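Iron-sulfur cluster assembly scaffold protein NifU (Fervidobacterium islandicum, PDB 6A6F) probably serves as a scaffold or sulfur-transfer protein in iron-sulfur cluster assembly by the SUF system of this thermophile. Local coordinates at residues A[4-8]-A[9-13]. Numbering follows the deposited sequence.
Sequences MIYSE and FIMDY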
ATOM      1  N   MET A   4     -11.301 -11.742  -2.275  1.00 26.89           N
ATOM      2  CA  MET A   4     -10.979 -13.102  -1.790  1.00 26.84           C
ATOM      3  C   MET A   4      -9.465 -13.370  -1.826  1.00 25.39           C
ATOM      4  O   MET A   4      -8.961 -14.016  -0.966  1.00 23.01           O
ATOM      5  CB  MET A   4     -11.656 -14.215  -2.611  1.00 28.90           C
ATOM      6  CG  MET A   4     -13.176 -14.332  -2.441  1.00 33.16           C
ATOM      7  SD  MET A   4     -14.026 -13.247  -3.562  1.00 36.87           S
ATOM      8  CE  MET A   4     -13.547 -14.030  -5.095  1.00 40.31           C
ATOM      9  N   ILE A   5      -8.767 -12.867  -2.828  1.00 24.25           N
ATOM     10  CA  ILE A   5      -7.316 -13.025  -2.943  1.00 25.71           C
ATOM     11  C   ILE A   5      -6.567 -12.480  -1.732  1.00 25.64           C
ATOM     12  O   ILE A   5      -5.483 -12.952  -1.408  1.00 28.28           O
ATOM     13  CB  ILE A   5      -6.801 -12.394  -4.261  1.00 25.00           C
ATOM     14  CG1 ILE A   5      -5.369 -12.789  -4.552  1.00 23.55           C
ATOM     15  CG2 ILE A   5      -6.926 -10.873  -4.220  1.00 25.41           C
ATOM     16  CD1 ILE A   5      -4.885 -12.316  -5.923  1.00 24.34           C
ATOM     17  N   TYR A   6      -7.147 -11.506  -1.044  1.00 25.82           N
ATOM     18  CA  TYR A   6      -6.489 -10.867   0.094  1.00 24.36           C
ATOM     19  C   TYR A   6      -6.660 -11.612   1.408  1.00 26.80           C
ATOM     20  O   TYR A   6      -7.497 -11.233   2.199  1.00 27.80           O
ATOM     21  CB  TYR A   6      -6.993  -9.417   0.253  1.00 23.56           C
ATOM     22  CG  TYR A   6      -6.656  -8.549  -0.961  1.00 23.33           C
ATOM     23  CD1 TYR A   6      -5.340  -8.225  -1.269  1.00 22.20           C
ATOM     24  CD2 TYR A   6      -7.650  -8.100  -1.809  1.00 23.64           C
ATOM     25  CE1 TYR A   6      -5.033  -7.449  -2.375  1.00 24.36           C
ATOM     26  CE2 TYR A   6      -7.368  -7.307  -2.914  1.00 25.76           C
ATOM     27  CZ  TYR A   6      -6.068  -6.976  -3.194  1.00 24.92           C
ATOM     28  OH  TYR A   6      -5.797  -6.226  -4.301  1.00 32.72           O
ATOM     29  N   SER A   7      -5.787 -12.576   1.710  1.00 24.86           N
ATOM     30  CA  SER A   7      -5.907 -13.384   2.934  1.00 23.35           C
ATOM     31  C   SER A   7      -5.352 -12.646   4.093  1.00 23.91           C
ATOM     32  O   SER A   7      -4.684 -11.625   3.920  1.00 26.16           O
ATOM     33  CB  SER A   7      -5.076 -14.648   2.776  1.00 24.63           C
ATOM     34  OG  SER A   7      -3.700 -14.316   2.648  1.00 22.31           O
ATOM     35  N   GLU A   8      -5.550 -13.175   5.279  1.00 20.38           N
ATOM     36  CA  GLU A   8      -5.021 -12.541   6.470  1.00 23.73           C
ATOM     37  C   GLU A   8      -3.491 -12.506   6.416  1.00 23.20           C
ATOM     38  O   GLU A   8      -2.863 -11.535   6.845  1.00 22.52           O
ATOM     39  CB  GLU A   8      -5.561 -13.281   7.696  1.00 27.92           C
ATOM     40  CG  GLU A   8      -5.022 -12.915   9.060  1.00 31.75           C
ATOM     41  CD  GLU A   8      -5.701 -13.725  10.184  1.00 37.77           C
ATOM     42  OE1 GLU A   8      -6.510 -14.650   9.914  1.00 41.90           O
ATOM     43  OE2 GLU A   8      -5.428 -13.429  11.353  1.00 39.94           O
ATOM     44  N   PHE A   9      -2.906 -13.577   5.884  1.00 22.86           N
ATOM     45  CA  PHE A   9      -1.461 -13.699   5.756  1.00 22.99           C
ATOM     46  C   PHE A   9      -0.915 -12.548   4.912  1.00 20.62           C
ATOM     47  O   PHE A   9      -0.052 -11.838   5.340  1.00 20.76           O
ATOM     48  CB  PHE A   9      -1.099 -15.055   5.126  1.00 22.29           C
ATOM     49  CG  PHE A   9       0.351 -15.213   4.855  1.00 23.78           C
ATOM     50  CD1 PHE A   9       1.187 -15.719   5.818  1.00 23.22           C
ATOM     51  CD2 PHE A   9       0.885 -14.871   3.618  1.00 24.61           C
ATOM     52  CE1 PHE A   9       2.537 -15.881   5.578  1.00 24.44           C
ATOM     53  CE2 PHE A   9       2.237 -15.029   3.375  1.00 25.73           C
ATOM     54  CZ  PHE A   9       3.065 -15.545   4.363  1.00 24.42           C
ATOM     55  N   ILE A  10      -1.436 -12.409   3.712  1.00 20.50           N
ATOM     56  CA  ILE A  10      -1.084 -11.314   2.797  1.00 20.99           C
ATOM     57  C   ILE A  10      -1.286  -9.950   3.461  1.00 20.77           C
ATOM     58  O   ILE A  10      -0.381  -9.081   3.420  1.00 19.53           O
ATOM     59  CB  ILE A  10      -1.860 -11.427   1.470  1.00 21.53           C
ATOM     60  CG1 ILE A  10      -1.324 -12.620   0.674  1.00 21.19           C
ATOM     61  CG2 ILE A  10      -1.696 -10.182   0.582  1.00 22.58           C
ATOM     62  CD1 ILE A  10      -2.184 -13.061  -0.453  1.00 22.13           C
ATOM     63  N   MET A  11      -2.448  -9.733   4.059  1.00 19.74           N
ATOM     64  CA  MET A  11      -2.699  -8.424   4.692  1.00 20.56           C
ATOM     65  C   MET A  11      -1.782  -8.096   5.846  1.00 20.03           C
ATOM     66  O   MET A  11      -1.287  -6.951   5.919  1.00 22.66           O
ATOM     67  CB  MET A  11      -4.184  -8.194   5.037  1.00 21.26           C
ATOM     68  CG  MET A  11      -5.093  -8.115   3.796  1.00 20.92           C
ATOM     69  SD  MET A  11      -4.540  -7.117   2.371  1.00 22.38           S
ATOM     70  CE  MET A  11      -4.563  -5.513   3.203  1.00 20.52           C
ATOM     71  N   ASP A  12      -1.493  -9.067   6.711  1.00 19.06           N
ATOM     72  CA  ASP A  12      -0.535  -8.883   7.743  1.00 20.93           C
ATOM     73  C   ASP A  12       0.851  -8.552   7.137  1.00 21.80           C
ATOM     74  O   ASP A  12       1.461  -7.591   7.568  1.00 21.12           O
ATOM     75  CB  ASP A  12      -0.392 -10.162   8.614  1.00 24.84           C
ATOM     76  CG  ASP A  12      -1.600 -10.380   9.586  1.00 26.77           C
ATOM     77  OD1 ASP A  12      -2.429  -9.464   9.717  1.00 28.91           O
ATOM     78  OD2 ASP A  12      -1.689 -11.443  10.248  1.00 30.70           O
ATOM     79  N   TYR A  13       1.358  -9.368   6.200  1.00 18.36           N
ATOM     80  CA  TYR A  13       2.679  -9.116   5.650  1.00 20.09           C
ATOM     81  C   TYR A  13       2.804  -7.819   4.833  1.00 20.32           C
ATOM     82  O   TYR A  13       3.885  -7.286   4.724  1.00 20.15           O
ATOM     83  CB  TYR A  13       3.221 -10.331   4.875  1.00 19.52           C
ATOM     84  CG  TYR A  13       3.951 -11.269   5.815  1.00 21.07           C
ATOM     85  CD1 TYR A  13       5.281 -11.027   6.167  1.00 22.12           C
ATOM     86  CD2 TYR A  13       3.292 -12.359   6.390  1.00 22.12           C
ATOM     87  CE1 TYR A  13       5.942 -11.836   7.059  1.00 22.67           C
ATOM     88  CE2 TYR A  13       3.944 -13.199   7.283  1.00 23.88           C
ATOM     89  CZ  TYR A  13       5.266 -12.942   7.604  1.00 24.66           C
ATOM     90  OH  TYR A  13       5.912 -13.765   8.484  1.00 28.32           O
TER
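Asp12 N gives its hydrogen to Glu8 O at 2.8 Å. One residue earlier, Met11 N bonds to Ser7 O at 2.9 Å. These two bonds make the first turn of helix 8-14. Ser7 stands at the N-cap position. Its OG accepts from Ile10 N at 3.1 Å, and the N-H...O angle of 172° makes this bond nearly straight. OG lies between the backbone N and the carbonyl carbon of Ser7 (chi1 64°), which turns it back over the start of the helix. CG1 of Ile10 packs against the same oxygen, and CD1 of Ile10 reaches Ile5 O at 3.4 Å. With an alanine here in place of Ser7 the hydroxyl is gone, and Ile10 N would probably be left without its capping acceptor, weakening the start of the helix.

The Met11 chain bends at chi2 and chi3, which brings SD obliquely to the Tyr6 ring, 3.9 Å from CD1. Ile5 CG2 lies over one face of that ring. Tyr6 OH is hydrogen-bonded to Arg120 of its own chain and to Lys15 of the second subunit. Tyr6 also packs on Met11 of the second subunit, and Met11 on Tyr6 of that subunit. Glu8 and Asp12 run side by side, with OE2 of Glu8 4.4 Å from OD2 of Asp12. Their like charges probably repel somewhat; a nickel ion about 4 Å from the Glu8 side chain probably eases this, and Asp12 OD2 is hydrogen-bonded to a bound glycerol. The arrangement is a serine N-cap on a short helix, with an intrachain Met-aromatic contact beside it, where this NifU-like domain meets the second subunit.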